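Local coordinates for nitrilotriacetate monooxygenase (Burkholderia pseudomallei, PDB 3SDO), which probably acts as a flavin-dependent monooxygenase of the luciferase-like family, using FMN and molecular oxygen to oxidise its substrate, at residues D159-Q162 against G163-S167. Numbering follows the deposited sequence.
Sequences DVVQ and GLWDS
Trp165 folds back over Val161, one helical turn earlier. Trp165 CB passes 3.5 Å from Gln162 O. Next along the chain, Trp165 CG lies 3.5 Å from Val161 O, and that carbonyl also accepts the backbone N-H of Trp165. With CG anti to its own carbonyl carbon (chi1 -76°), the indole runs back along the helix, side by side with Val161. CG1 of Val161 then sits over the face of the six-membered ring, 3.3 Å from its centroid and only 15° off the normal, which meets the geometry of a CH-pi contact. The outermost ring atoms come nearest to that methyl: Trp165 CZ2 is 3.3 Å and Trp165 CH2 3.4 Å from Val161 CG1. Gln162 crosses the ring obliquely, its CG 4.0 Å from Trp165 CE3 and its amide plane turned 64° from the indole. NE1 hydrogen-bonds Ala110 O, on helix 106-119.

In the backbone, Leu164 N donates to Val160 O (2.9 Å), whereas the bond from Asp166 N to Gln162 O is weak. Leu164 O accepts both Ser167 N and Ser167 OG (2.6 Å from OG).

In the TIM-barrel-like fold, Leu164 and Trp165 pack on helix 106-119, while Trp165 also touches Trp126 of strand 124-129 and Ile216 of strand 215-218.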
# COMPACT_ATOMS: atom_id res chain seq x y z
N ASP A 159 -5.13 3.97 19.23
CA ASP A 159 -4.37 3.75 20.47
C ASP A 159 -3.53 2.48 20.33
O ASP A 159 -2.39 2.45 20.78
CB ASP A 159 -5.27 3.59 21.70
CG ASP A 159 -5.88 4.90 22.17
OD1 ASP A 159 -5.46 5.96 21.68
OD2 ASP A 159 -6.81 4.85 23.03
N VAL A 160 -4.11 1.45 19.72
CA VAL A 160 -3.37 0.20 19.47
C VAL A 160 -2.22 0.42 18.48
O VAL A 160 -1.08 0.03 18.75
CB VAL A 160 -4.31 -0.92 18.97
CG1 VAL A 160 -3.51 -2.20 18.59
CG2 VAL A 160 -5.35 -1.27 20.05
N VAL A 161 -2.50 1.07 17.36
CA VAL A 161 -1.45 1.34 16.37
C VAL A 161 -0.28 2.10 17.00
O VAL A 161 0.87 1.65 16.91
CB VAL A 161 -1.99 2.05 15.14
CG1 VAL A 161 -0.84 2.49 14.18
CG2 VAL A 161 -2.93 1.13 14.42
N GLN A 162 -0.57 3.20 17.68
CA GLN A 162 0.46 4.00 18.30
C GLN A 162 1.22 3.25 19.40
O GLN A 162 2.43 3.39 19.52
CB GLN A 162 -0.13 5.33 18.81
CG GLN A 162 -0.47 6.28 17.68
CD GLN A 162 -1.00 7.61 18.17
OE1 GLN A 162 -1.70 7.65 19.17
NE2 GLN A 162 -0.66 8.69 17.49
N GLY A 163 0.51 2.46 20.22
CA GLY A 163 1.16 1.56 21.15
C GLY A 163 2.13 0.59 20.48
O GLY A 163 3.27 0.40 20.94
N LEU A 164 1.70 -0.02 19.39
CA LEU A 164 2.58 -0.93 18.63
C LEU A 164 3.80 -0.22 18.07
O LEU A 164 4.91 -0.79 18.04
CB LEU A 164 1.82 -1.60 17.48
CG LEU A 164 0.77 -2.63 17.89
CD1 LEU A 164 -0.10 -2.97 16.69
CD2 LEU A 164 1.41 -3.90 18.45
N TRP A 165 3.62 1.02 17.66
CA TRP A 165 4.73 1.82 17.13
C TRP A 165 5.78 2.14 18.20
O TRP A 165 6.87 2.56 17.85
CB TRP A 165 4.25 3.13 16.49
CG TRP A 165 3.62 2.96 15.13
CD1 TRP A 165 3.84 1.93 14.24
CD2 TRP A 165 2.68 3.84 14.50
NE1 TRP A 165 3.08 2.13 13.10
CE2 TRP A 165 2.36 3.29 13.23
CE3 TRP A 165 2.06 5.04 14.88
CZ2 TRP A 165 1.48 3.90 12.35
CZ3 TRP A 165 1.16 5.65 13.99
CH2 TRP A 165 0.88 5.09 12.75
N ASP A 166 5.46 1.98 19.47
CA ASP A 166 6.47 2.17 20.52
C ASP A 166 7.06 0.85 21.02
O ASP A 166 7.70 0.82 22.07
CB ASP A 166 5.89 3.02 21.66
CG ASP A 166 5.78 4.51 21.29
OD1 ASP A 166 6.28 4.90 20.20
OD2 ASP A 166 5.23 5.31 22.10
N SER A 167 6.92 -0.23 20.23
CA SER A 167 7.44 -1.55 20.61
C SER A 167 8.94 -1.52 20.84
O SER A 167 9.43 -2.08 21.83
CB SER A 167 7.13 -2.60 19.55
OG SER A 167 5.74 -2.83 19.41